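Local structure of multiheme cytochrome cf (Carboxydothermus ferrireducens DSM 11255, 6QVM) at residues H45-Q48 and R54-M57; S260-F265 and N299-D304; T382-H387 and E396-Y401. The protein probably serves as an extracellular Fe(III) reductase, passing electrons along a row of c-type hemes in the S-layer to insoluble acceptors. One frame throughout, in Å; residues are numbered along the deposited sequence.

Contact 1 of 3, residues H45-Q48 and R54-M57; sequences HKSQ and RDQM. With HEC (heme c), chain F.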
loop_
_atom_site.group_PDB
_atom_site.type_symbol
_atom_site.label_atom_id
_atom_site.label_comp_id
_atom_site.label_asym_id
_atom_site.label_seq_id
_atom_site.Cartn_x
_atom_site.Cartn_y
_atom_site.Cartn_z
ATOM N N HIS A 45 11.281 -36.253 -4.185
ATOM C CA HIS A 45 10.183 -36.714 -5.024
ATOM C C HIS A 45 10.562 -36.849 -6.490
ATOM O O HIS A 45 9.750 -37.348 -7.280
ATOM C CB HIS A 45 9.000 -35.747 -4.938
ATOM C CG HIS A 45 8.309 -35.734 -3.612
ATOM N ND1 HIS A 45 8.986 -35.795 -2.412
ATOM C CD2 HIS A 45 6.994 -35.651 -3.296
ATOM C CE1 HIS A 45 8.118 -35.747 -1.415
ATOM N NE2 HIS A 45 6.901 -35.662 -1.926
ATOM N N LYS A 46 11.758 -36.411 -6.869
ATOM C CA LYS A 46 12.063 -36.221 -8.277
ATOM C C LYS A 46 12.133 -37.544 -9.022
ATOM O O LYS A 46 12.706 -38.524 -8.539
ATOM C CB LYS A 46 13.379 -35.467 -8.445
ATOM C CG LYS A 46 13.736 -35.181 -9.897
ATOM C CD LYS A 46 14.770 -34.075 -10.012
ATOM C CE LYS A 46 15.336 -34.007 -11.421
ATOM N NZ LYS A 46 16.525 -33.118 -11.494
ATOM N N SER A 47 11.533 -37.563 -10.210
ATOM C CA SER A 47 11.658 -38.691 -11.122
ATOM C C SER A 47 12.939 -38.546 -11.932
ATOM O O SER A 47 13.160 -37.519 -12.582
ATOM C CB SER A 47 10.454 -38.773 -12.057
ATOM O OG SER A 47 9.292 -39.193 -11.366
ATOM N N GLN A 48 13.787 -39.560 -11.876
ATOM C CA GLN A 48 14.828 -39.639 -12.880
ATOM C C GLN A 48 14.214 -40.111 -14.198
ATOM O O GLN A 48 13.156 -40.745 -14.193
ATOM C CB GLN A 48 15.934 -40.592 -12.432
ATOM C CG GLN A 48 16.899 -39.966 -11.427
ATOM C CD GLN A 48 17.571 -38.714 -11.972
ATOM O OE1 GLN A 48 18.130 -38.724 -13.068
ATOM N NE2 GLN A 48 17.506 -37.626 -11.212
ATOM N N ARG A 54 7.492 -39.658 -7.068
ATOM C CA ARG A 54 6.304 -39.027 -6.505
ATOM C C ARG A 54 5.936 -37.723 -7.209
ATOM O O ARG A 54 4.770 -37.310 -7.140
ATOM C CB ARG A 54 6.500 -38.783 -5.006
ATOM C CG ARG A 54 6.402 -40.047 -4.165
ATOM C CD ARG A 54 6.787 -39.792 -2.725
ATOM N NE ARG A 54 8.230 -39.664 -2.562
ATOM C CZ ARG A 54 8.826 -39.400 -1.406
ATOM N NH1 ARG A 54 8.097 -39.226 -0.311
ATOM N NH2 ARG A 54 10.148 -39.327 -1.339
ATOM N N ASP A 55 6.884 -37.070 -7.890
ATOM C CA ASP A 55 6.554 -35.833 -8.585
ATOM C C ASP A 55 5.592 -36.044 -9.748
ATOM O O ASP A 55 5.098 -35.057 -10.299
ATOM C CB ASP A 55 7.828 -35.131 -9.072
ATOM C CG ASP A 55 8.616 -35.945 -10.093
ATOM O OD1 ASP A 55 8.144 -37.001 -10.549
ATOM O OD2 ASP A 55 9.737 -35.517 -10.439
ATOM N N GLN A 56 5.335 -37.295 -10.137
ATOM C CA GLN A 56 4.377 -37.621 -11.186
ATOM C C GLN A 56 3.124 -38.294 -10.646
ATOM O O GLN A 56 2.287 -38.737 -11.436
ATOM C CB GLN A 56 5.011 -38.538 -12.236
ATOM C CG GLN A 56 6.024 -37.896 -13.150
ATOM C CD GLN A 56 6.611 -38.900 -14.121
ATOM O OE1 GLN A 56 5.915 -39.796 -14.598
ATOM N NE2 GLN A 56 7.902 -38.770 -14.399
ATOM N N MET A 57 2.980 -38.398 -9.330
ATOM C CA MET A 57 1.843 -39.084 -8.738
ATOM C C MET A 57 0.819 -38.068 -8.239
ATOM O O MET A 57 1.018 -36.854 -8.313
ATOM C CB MET A 57 2.311 -40.012 -7.615
ATOM C CG MET A 57 3.042 -41.251 -8.112
ATOM S SD MET A 57 3.862 -42.174 -6.799
ATOM C CE MET A 57 2.496 -42.502 -5.686
HETATM FE FE HEC F . 5.100 -35.207 -1.014
HETATM C CHA HEC F . 6.995 -34.215 1.736
HETATM C CHB HEC F . 5.028 -31.932 -2.060
HETATM C CHC HEC F . 3.279 -36.123 -3.806
HETATM C CHD HEC F . 4.713 -38.326 0.275
HETATM N NA HEC F . 5.884 -33.415 -0.296
HETATM C C1A HEC F . 6.582 -33.213 0.879
HETATM C C2A HEC F . 6.814 -31.787 1.052
HETATM C C3A HEC F . 6.240 -31.162 -0.004
HETATM C C4A HEC F . 5.662 -32.176 -0.863
HETATM C CMA HEC F . 6.173 -29.655 -0.340
HETATM C CAA HEC F . 7.565 -31.217 2.291
HETATM C CBA HEC F . 8.467 -30.006 2.029
HETATM C CGA HEC F . 9.820 -30.437 1.533
HETATM O O1A HEC F . 10.387 -29.739 0.652
HETATM O O2A HEC F . 10.329 -31.481 2.012
HETATM N NB HEC F . 4.274 -34.220 -2.619
HETATM C C1B HEC F . 4.467 -32.876 -2.895
HETATM C C2B HEC F . 3.965 -32.618 -4.227
HETATM C C3B HEC F . 3.454 -33.764 -4.710
HETATM C C4B HEC F . 3.650 -34.796 -3.709
HETATM C CMB HEC F . 3.948 -31.230 -4.903
HETATM C CAB HEC F . 2.797 -33.995 -6.091
HETATM C CBB HEC F . 3.796 -33.766 -7.248
HETATM N NC HEC F . 4.142 -36.876 -1.628
HETATM C C1C HEC F . 3.474 -37.078 -2.822
HETATM C C2C HEC F . 2.981 -38.449 -2.850
HETATM C C3C HEC F . 3.500 -39.096 -1.776
HETATM C C4C HEC F . 4.157 -38.087 -0.962
HETATM C CMC HEC F . 2.301 -39.069 -4.090
HETATM C CAC HEC F . 3.291 -40.545 -1.242
HETATM C CBC HEC F . 3.391 -41.681 -2.277
HETATM N ND HEC F . 5.734 -36.115 0.754
HETATM C C1D HEC F . 5.493 -37.463 1.016
HETATM C C2D HEC F . 6.193 -37.824 2.220
HETATM C C3D HEC F . 6.910 -36.549 2.681
HETATM C C4D HEC F . 6.569 -35.533 1.708
HETATM C CMD HEC F . 6.209 -39.214 2.884
HETATM C CAD HEC F . 7.797 -36.415 3.934
HETATM C CBD HEC F . 9.180 -36.969 3.609
HETATM C CGD HEC F . 9.893 -35.976 2.724
HETATM O O1D HEC F . 9.944 -34.770 3.097
HETATM O O2D HEC F . 10.402 -36.386 1.645
#

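Contact 2 of 3, residues S260-F265 and N299-D304; sequences SLNDKF and NQWVAD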
loop_
_atom_site.group_PDB
_atom_site.type_symbol
_atom_site.label_atom_id
_atom_site.label_comp_id
_atom_site.label_asym_id
_atom_site.label_seq_id
_atom_site.Cartn_x
_atom_site.Cartn_y
_atom_site.Cartn_z
ATOM N N SER A 260 9.759 27.020 -22.852
ATOM C CA SER A 260 10.237 28.255 -23.466
ATOM C C SER A 260 9.989 29.470 -22.586
ATOM O O SER A 260 10.592 30.520 -22.822
ATOM C CB SER A 260 9.581 28.463 -24.828
ATOM O OG SER A 260 8.177 28.567 -24.703
ATOM N N LEU A 261 9.129 29.354 -21.579
ATOM C CA LEU A 261 8.931 30.406 -20.592
ATOM C C LEU A 261 9.930 30.327 -19.441
ATOM O O LEU A 261 9.909 31.192 -18.559
ATOM C CB LEU A 261 7.502 30.347 -20.029
ATOM C CG LEU A 261 6.303 30.366 -20.987
ATOM C CD1 LEU A 261 5.040 30.758 -20.225
ATOM C CD2 LEU A 261 6.535 31.303 -22.165
ATOM N N ASN A 262 10.781 29.299 -19.416
ATOM C CA ASN A 262 11.780 29.122 -18.365
ATOM C C ASN A 262 13.115 29.642 -18.890
ATOM O O ASN A 262 13.698 29.057 -19.809
ATOM C CB ASN A 262 11.883 27.656 -17.946
ATOM C CG ASN A 262 12.640 27.472 -16.645
ATOM O OD1 ASN A 262 13.434 28.323 -16.249
ATOM N ND2 ASN A 262 12.390 26.357 -15.969
ATOM N N ASP A 263 13.588 30.747 -18.315
ATOM C CA ASP A 263 14.795 31.416 -18.782
ATOM C C ASP A 263 16.056 31.003 -18.023
ATOM O O ASP A 263 17.158 31.350 -18.456
ATOM C CB ASP A 263 14.619 32.937 -18.689
ATOM C CG ASP A 263 14.076 33.373 -17.345
ATOM O OD1 ASP A 263 13.427 32.548 -16.671
ATOM O OD2 ASP A 263 14.307 34.538 -16.957
ATOM N N LYS A 264 15.931 30.274 -16.914
ATOM C CA LYS A 264 17.097 29.841 -16.157
ATOM C C LYS A 264 17.538 28.417 -16.469
ATOM O O LYS A 264 18.744 28.141 -16.428
ATOM C CB LYS A 264 16.833 29.966 -14.655
ATOM C CG LYS A 264 16.434 31.378 -14.227
ATOM C CD LYS A 264 16.975 31.761 -12.867
ATOM C CE LYS A 264 16.352 33.069 -12.397
ATOM N NZ LYS A 264 16.960 33.548 -11.124
ATOM N N PHE A 265 16.616 27.507 -16.801
ATOM C CA PHE A 265 17.029 26.164 -17.187
ATOM C C PHE A 265 16.011 25.552 -18.137
ATOM O O PHE A 265 14.932 26.100 -18.376
ATOM C CB PHE A 265 17.266 25.259 -15.965
ATOM C CG PHE A 265 16.070 25.099 -15.063
ATOM C CD1 PHE A 265 15.793 26.042 -14.086
ATOM C CD2 PHE A 265 15.235 23.998 -15.178
ATOM C CE1 PHE A 265 14.698 25.898 -13.250
ATOM C CE2 PHE A 265 14.145 23.846 -14.342
ATOM C CZ PHE A 265 13.878 24.794 -13.374
ATOM N N ASN A 299 -0.259 27.391 -13.705
ATOM C CA ASN A 299 0.386 27.017 -14.963
ATOM C C ASN A 299 1.716 27.740 -15.179
ATOM O O ASN A 299 2.082 28.045 -16.320
ATOM C CB ASN A 299 -0.551 27.281 -16.151
ATOM C CG ASN A 299 -0.528 26.173 -17.174
ATOM O OD1 ASN A 299 -0.069 25.068 -16.893
ATOM N ND2 ASN A 299 -1.039 26.458 -18.369
ATOM N N GLN A 300 2.464 28.007 -14.108
ATOM C CA GLN A 300 3.536 28.991 -14.187
ATOM C C GLN A 300 4.801 28.533 -13.477
ATOM O O GLN A 300 4.748 27.857 -12.445
ATOM C CB GLN A 300 3.091 30.325 -13.583
ATOM C CG GLN A 300 2.909 31.431 -14.606
ATOM C CD GLN A 300 1.937 32.496 -14.140
ATOM O OE1 GLN A 300 2.166 33.169 -13.136
ATOM N NE2 GLN A 300 0.831 32.636 -14.859
ATOM N N TRP A 301 5.941 28.937 -14.040
ATOM C CA TRP A 301 7.211 28.884 -13.333
ATOM C C TRP A 301 7.232 29.966 -12.261
ATOM O O TRP A 301 7.049 31.151 -12.563
ATOM C CB TRP A 301 8.372 29.085 -14.305
ATOM C CG TRP A 301 8.465 28.050 -15.367
ATOM C CD1 TRP A 301 8.052 28.164 -16.660
ATOM C CD2 TRP A 301 9.006 26.734 -15.230
ATOM N NE1 TRP A 301 8.307 26.999 -17.342
ATOM C CE2 TRP A 301 8.887 26.101 -16.484
ATOM C CE3 TRP A 301 9.578 26.028 -14.170
ATOM C CZ2 TRP A 301 9.320 24.795 -16.703
ATOM C CZ3 TRP A 301 10.000 24.737 -14.385
ATOM C CH2 TRP A 301 9.874 24.132 -15.643
ATOM N N VAL A 302 7.456 29.562 -11.014
ATOM C CA VAL A 302 7.589 30.494 -9.904
ATOM C C VAL A 302 8.962 30.297 -9.275
ATOM O O VAL A 302 9.622 29.275 -9.472
ATOM C CB VAL A 302 6.474 30.329 -8.849
ATOM C CG1 VAL A 302 5.099 30.526 -9.480
ATOM C CG2 VAL A 302 6.568 28.972 -8.165
ATOM N N ALA A 303 9.387 31.298 -8.509
ATOM C CA ALA A 303 10.688 31.254 -7.857
ATOM C C ALA A 303 10.651 30.324 -6.650
ATOM O O ALA A 303 9.678 30.312 -5.889
ATOM C CB ALA A 303 11.114 32.657 -7.430
ATOM N N ASP A 304 11.719 29.544 -6.479
ATOM C CA ASP A 304 11.798 28.581 -5.391
ATOM C C ASP A 304 13.174 28.648 -4.751
ATOM O O ASP A 304 14.188 28.735 -5.450
ATOM C CB ASP A 304 11.511 27.158 -5.882
ATOM C CG ASP A 304 11.177 26.209 -4.749
ATOM O OD1 ASP A 304 10.017 26.219 -4.291
ATOM O OD2 ASP A 304 12.079 25.465 -4.307
#

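Contact 3 of 3, residues T382-H387 and E396-Y401; sequences TCEKCH and EYNDEY. With CA (calcium ion), chain S; HEC (heme c), chain J; NGA (2-acetamido-2-deoxy-beta-D-galactopyranose), chain D.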
loop_
_atom_site.group_PDB
_atom_site.type_symbol
_atom_site.label_atom_id
_atom_site.label_comp_id
_atom_site.label_asym_id
_atom_site.label_seq_id
_atom_site.Cartn_x
_atom_site.Cartn_y
_atom_site.Cartn_z
ATOM N N THR A 382 5.256 0.866 9.520
ATOM C CA THR A 382 5.435 0.712 8.078
ATOM C C THR A 382 5.409 2.066 7.380
ATOM O O THR A 382 6.150 2.299 6.417
ATOM C CB THR A 382 4.355 -0.212 7.519
ATOM O OG1 THR A 382 4.497 -1.512 8.104
ATOM C CG2 THR A 382 4.457 -0.327 6.006
ATOM N N CYS A 383 4.591 2.988 7.881
ATOM C CA CYS A 383 4.454 4.316 7.295
ATOM C C CYS A 383 5.302 5.374 7.986
ATOM O O CYS A 383 5.731 6.336 7.337
ATOM C CB CYS A 383 2.990 4.764 7.334
ATOM S SG CYS A 383 1.797 3.437 7.057
ATOM N N GLU A 384 5.564 5.211 9.284
ATOM C CA GLU A 384 6.215 6.257 10.062
ATOM C C GLU A 384 7.673 6.468 9.680
ATOM O O GLU A 384 8.237 7.510 10.019
ATOM C CB GLU A 384 6.117 5.940 11.554
ATOM C CG GLU A 384 4.773 6.286 12.174
ATOM C CD GLU A 384 4.585 5.656 13.540
ATOM O OE1 GLU A 384 5.060 4.521 13.745
ATOM O OE2 GLU A 384 3.971 6.297 14.414
ATOM N N LYS A 385 8.304 5.515 8.992
ATOM C CA LYS A 385 9.698 5.717 8.616
ATOM C C LYS A 385 9.855 6.818 7.578
ATOM O O LYS A 385 10.966 7.327 7.398
ATOM C CB LYS A 385 10.303 4.409 8.111
ATOM C CG LYS A 385 9.562 3.783 6.950
ATOM C CD LYS A 385 9.651 2.263 7.027
ATOM C CE LYS A 385 9.918 1.636 5.662
ATOM N NZ LYS A 385 10.157 0.167 5.754
ATOM N N CYS A 386 8.772 7.194 6.897
ATOM C CA CYS A 386 8.728 8.387 6.060
ATOM C C CYS A 386 7.811 9.466 6.618
ATOM O O CYS A 386 8.187 10.638 6.633
ATOM C CB CYS A 386 8.280 8.035 4.639
ATOM S SG CYS A 386 9.324 6.829 3.789
ATOM N N HIS A 387 6.619 9.094 7.088
ATOM C CA HIS A 387 5.714 10.035 7.746
ATOM C C HIS A 387 6.035 10.074 9.241
ATOM O O HIS A 387 5.280 9.594 10.088
ATOM C CB HIS A 387 4.264 9.631 7.518
ATOM C CG HIS A 387 3.873 9.483 6.080
ATOM N ND1 HIS A 387 3.152 10.445 5.407
ATOM C CD2 HIS A 387 4.058 8.468 5.202
ATOM C CE1 HIS A 387 2.935 10.043 4.168
ATOM N NE2 HIS A 387 3.472 8.845 4.018
ATOM N N GLU A 396 2.488 11.560 14.360
ATOM C CA GLU A 396 2.216 12.114 15.683
ATOM C C GLU A 396 0.994 11.493 16.349
ATOM O O GLU A 396 0.817 11.672 17.557
ATOM C CB GLU A 396 2.022 13.627 15.596
ATOM C CG GLU A 396 0.812 14.051 14.767
ATOM C CD GLU A 396 1.159 14.340 13.314
ATOM O OE1 GLU A 396 0.522 15.238 12.718
ATOM O OE2 GLU A 396 2.072 13.676 12.772
ATOM N N TYR A 397 0.162 10.762 15.603
ATOM C CA TYR A 397 -1.112 10.291 16.140
ATOM C C TYR A 397 -0.950 9.367 17.346
ATOM O O TYR A 397 -1.889 9.241 18.140
ATOM C CB TYR A 397 -1.909 9.578 15.042
ATOM C CG TYR A 397 -1.742 8.079 15.046
ATOM C CD1 TYR A 397 -0.600 7.489 14.526
ATOM C CD2 TYR A 397 -2.728 7.253 15.568
ATOM C CE1 TYR A 397 -0.437 6.118 14.536
ATOM C CE2 TYR A 397 -2.577 5.879 15.578
ATOM C CZ TYR A 397 -1.428 5.316 15.062
ATOM O OH TYR A 397 -1.274 3.947 15.065
ATOM N N ASN A 398 0.204 8.711 17.497
ATOM C CA ASN A 398 0.443 7.810 18.621
ATOM C C ASN A 398 1.635 8.250 19.468
ATOM O O ASN A 398 2.203 7.436 20.200
ATOM C CB ASN A 398 0.639 6.371 18.139
ATOM C CG ASN A 398 1.827 6.210 17.203
ATOM O OD1 ASN A 398 2.586 7.148 16.960
ATOM N ND2 ASN A 398 1.993 5.005 16.676
ATOM N N ASP A 399 2.021 9.518 19.382
ATOM C CA ASP A 399 3.198 10.015 20.072
ATOM C C ASP A 399 2.849 10.448 21.494
ATOM O O ASP A 399 1.696 10.393 21.931
ATOM C CB ASP A 399 3.824 11.165 19.285
ATOM C CG ASP A 399 4.594 10.692 18.067
ATOM O OD1 ASP A 399 4.642 9.463 17.840
ATOM O OD2 ASP A 399 5.162 11.547 17.353
ATOM N N GLU A 400 3.870 10.893 22.223
ATOM C CA GLU A 400 3.729 11.414 23.576
ATOM C C GLU A 400 3.798 12.935 23.530
ATOM O O GLU A 400 4.745 13.501 22.972
ATOM C CB GLU A 400 4.831 10.850 24.474
ATOM C CG GLU A 400 4.807 11.333 25.914
ATOM C CD GLU A 400 5.936 10.734 26.740
ATOM O OE1 GLU A 400 5.849 10.760 27.989
ATOM O OE2 GLU A 400 6.907 10.232 26.130
ATOM N N TYR A 401 2.798 13.591 24.113
ATOM C CA TYR A 401 2.630 15.034 23.998
ATOM C C TYR A 401 2.852 15.719 25.336
ATOM O O TYR A 401 2.383 15.245 26.376
ATOM C CB TYR A 401 1.224 15.408 23.523
ATOM C CG TYR A 401 0.646 14.587 22.400
ATOM C CD1 TYR A 401 1.445 14.084 21.381
ATOM C CD2 TYR A 401 -0.715 14.328 22.356
ATOM C CE1 TYR A 401 0.903 13.330 20.356
ATOM C CE2 TYR A 401 -1.266 13.586 21.339
ATOM C CZ TYR A 401 -0.455 13.089 20.337
ATOM O OH TYR A 401 -1.016 12.342 19.326
HETATM CA CA CA S . 4.649 7.968 15.985
HETATM FE FE HEC J . 3.121 7.992 2.281
HETATM C CHA HEC J . 2.105 10.618 0.371
HETATM C CHB HEC J . -0.078 7.679 3.539
HETATM C CHC HEC J . 3.990 5.015 3.774
HETATM C CHD HEC J . 6.440 8.588 1.523
HETATM N NA HEC J . 1.343 8.950 2.005
HETATM C C1A HEC J . 1.158 10.055 1.199
HETATM C C2A HEC J . -0.202 10.521 1.374
HETATM C C3A HEC J . -0.805 9.713 2.252
HETATM C C4A HEC J . 0.158 8.715 2.668
HETATM C CMA HEC J . -2.260 9.839 2.743
HETATM C CAA HEC J . -0.829 11.742 0.668
HETATM C CBA HEC J . -1.547 11.277 -0.595
HETATM C CGA HEC J . -2.274 12.453 -1.193
HETATM O O1A HEC J . -1.724 13.589 -1.177
HETATM O O2A HEC J . -3.409 12.244 -1.694
HETATM N NB HEC J . 2.143 6.612 3.447
HETATM C C1B HEC J . 0.805 6.652 3.800
HETATM C C2B HEC J . 0.488 5.429 4.501
HETATM C C3B HEC J . 1.614 4.690 4.579
HETATM C C4B HEC J . 2.677 5.423 3.909
HETATM C CMB HEC J . -0.912 5.119 5.080
HETATM C CAB HEC J . 1.779 3.302 5.248
HETATM C CBB HEC J . 0.839 2.228 4.644
HETATM N NC HEC J . 4.896 7.027 2.639
HETATM C C1C HEC J . 5.011 5.759 3.196
HETATM C C2C HEC J . 6.403 5.344 3.099
HETATM C C3C HEC J . 7.078 6.300 2.417
HETATM C C4C HEC J . 6.144 7.393 2.157
HETATM C CMC HEC J . 6.942 3.964 3.550
HETATM C CAC HEC J . 8.596 6.340 2.059
HETATM C CBC HEC J . 9.069 5.146 1.193
HETATM N ND HEC J . 4.117 9.384 1.131
HETATM C C1D HEC J . 5.504 9.438 0.961
HETATM C C2D HEC J . 5.810 10.556 0.101
HETATM C C3D HEC J . 4.457 11.182 -0.254
HETATM C C4D HEC J . 3.463 10.391 0.426
HETATM C CMD HEC J . 7.199 11.029 -0.370
HETATM C CAD HEC J . 4.201 12.390 -1.170
HETATM C CBD HEC J . 3.846 11.788 -2.534
HETATM C CGD HEC J . 3.727 12.840 -3.607
HETATM O O1D HEC J . 3.468 14.020 -3.252
HETATM O O2D HEC J . 3.881 12.494 -4.811
HETATM C C1 NGA D . 6.137 7.122 27.282
HETATM C C2 NGA D . 7.143 7.236 28.429
HETATM C C3 NGA D . 8.544 7.582 27.887
HETATM C C4 NGA D . 8.872 6.559 26.802
HETATM C C5 NGA D . 7.780 6.454 25.741
HETATM C C6 NGA D . 8.089 5.360 24.726
HETATM C C7 NGA D . 5.812 7.802 30.416
HETATM C C8 NGA D . 5.642 6.327 30.665
HETATM N N2 NGA D . 6.565 8.180 29.375
HETATM O O3 NGA D . 9.601 7.578 28.854
HETATM O O4 NGA D . 9.002 5.293 27.404
HETATM O O5 NGA D . 6.541 6.157 26.340
HETATM O O6 NGA D . 9.185 5.760 23.932
HETATM O O7 NGA D . 5.261 8.609 31.168
HETATM O O HOH W 1 5.944 9.960 15.285
HETATM O O HOH W 2 6.883 7.164 15.172
HETATM O O HOH W 3 5.675 6.283 17.742
#

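Contact 1 of 3, residues H45-Q48 and R54-M57
His-45 and Arg-54 bring their backbones within 4.8 Å, CA to CA, where the chain doubles back between helices 35-38 and 59-63. The amide of Asp-55, in the 3-10 turn 54-56, donates to the carbonyl of His-45, with Asp-55 N 2.9 Å from His-45 O and an N-H...O angle of 149°. Beyond this bond the carboxylate of Asp-55 grips the facing segment, 45-48, at two points. Its CG sits between the backbone N and the carbonyl carbon (chi1 63°), which swings the oxygens back toward Ser-47. Ser-47 N donates to Asp-55 OD2 at 2.7 Å, coming from above the carboxylate plane, whereas Ser-47 OG reaches Asp-55 OD1 at 2.6 Å on its syn side. The same serine oxygen accepts from the amide of Gly-53, so the hydroxyl is held from two directions. This loop exemplifies the bis-histidine heme c site: His-45 NE2 binds the iron (FE) of the heme at 2.1 Å, and His-63, from the CXXCH motif, is the other axial ligand. Arg-54 covers one face of the His-45 imidazole. Its guanidinium lies flat on the ring, centres 4.0 Å apart and planes only 14° from parallel, while CD also sits over that face and CB packs on His-45 CD2. Being bent at chi3, the arginine chain places NH1 3.4 Å from C1D of the heme as well, and NH2 donates to the carbonyl of Ser-44. An alanine at Arg-54 takes away this guanidinium, which would probably uncover one face of the axial histidine and deprive Ser-44 O of its donor. Met-57 reaches the same heme from farther along, its CE packing against CBC.

Contact 2 of 3, residues S260-F265 and N299-D304
An Asx turn built on Asn-262 sits against Trp-301 of strand 300-303, which forms one edge of a five-stranded antiparallel sheet. The contact thus shows how a loop between two strands of a sheet, 247-248 and 270-275, can be fastened to the strand at the opposite edge of the sheet from 247-248. OD1 of Asn-262 closes the turn by accepting from Lys-264 N at 3.2 Å, and a weak bond from Phe-265 N adds to it. With OD1 held in this way, the rest of the side chain is directed at the indole. The backbone sets CB over the five-membered ring, 3.8 Å from its centroid, and with CG anti to the backbone N (chi1 -166°) the amide nitrogen extends over the six-membered ring. The amide is not laid flat on the indole; the two planes are inclined by 51°. Leu-261 adds apolar contact at the pyrrole side, its CB 4.1 Å from Trp-301 CD1. The polar end of the tryptophan is satisfied by Leu-258, whose carbonyl accepts from NE1, and Phe-294 of the adjacent strand meets the indole edge-to-face. Phe-265 comes in at the other end of the turn. Its ring is inclined at 80° to that of the indole, and its CZ is 4.0 Å from Trp-301 CZ3. Between these two rings lies Asn-262 ND2, 3.3 Å above the centre of the Phe-265 ring and 3.3 Å from Trp-301 CZ3.

Contact 3 of 3, residues T382-H387 and E396-Y401
Glu-384 meets the segment 396-401 chiefly through a calcium ion. Along that segment, Glu-396 comes first and contributes its carbonyl: O accepts from Asp-399 N at 3.1 Å and, from the opposite face of the carbonyl plane, from Tyr-401 OH at 2.6 Å. These two bonds hold the turn that presents the metal ligands. Tyr-397 approaches Glu-384 OE2 obliquely with CE1, at 4.4 Å; its hydroxyl is hydrogen-bonded to Ile-471 O and Ser-380 OG, and its ring touches a further heme. Asn-398 follows with CB over the face of that ring and its side-chain amide at the calcium. Asp-399 binds with one carboxylate oxygen, OD1 lying 2.4 Å from the calcium ion, and its OD2 accepts from a calcium-bound water at 2.7 Å, so the second oxygen positions a ligand of the same ion. Glu-400 turns from the metal to a sugar, taking a hydrogen bond from N2 of the N-acetylgalactosamine to OE1 at 3.0 Å. Tyr-401, in strand 400-403, which begins at Glu-400, returns its hydroxyl to Glu-396. Facing this segment, Glu-384 extends beyond CG and supplies OE2 to the calcium at 2.4 Å. Gly-395 O and three waters complete a sevenfold shell; the ion's positive charge probably offsets the like charges of the Glu-384 and Asp-399 carboxylates. Glu-384 is also an inner residue of a heme-attachment sequence: Cys-383 SG and Cys-386 SG are bonded to the heme vinyl-derived carbons CAB and CAC, and His-387 ligates the iron opposite His-243, the pattern of a CXXCH heme c site, here tethered to a calcium-binding segment.

The three contacts follow one another along the chain and share no segment or secondary-structure element. Contact 1 lies at the surface, its centre about 40 Å from the centre of the chain, whereas contacts 2 and 3 are partly buried; contact 3 is the most central, its centre about 17 Å from that of the chain. Contacts 1 and 2 fall on opposite sides of the chain's centre, their own centres about 67 Å apart. Chemistry varies with place. Hemes bind directly at 45-48/54-57 and 382-387/396-401, the first contributing a distal histidine and the second a complete CXXCH attachment. Calcium joins the segments only in contact 3, while contact 2 relies on aromatic and amide packing against a sheet edge.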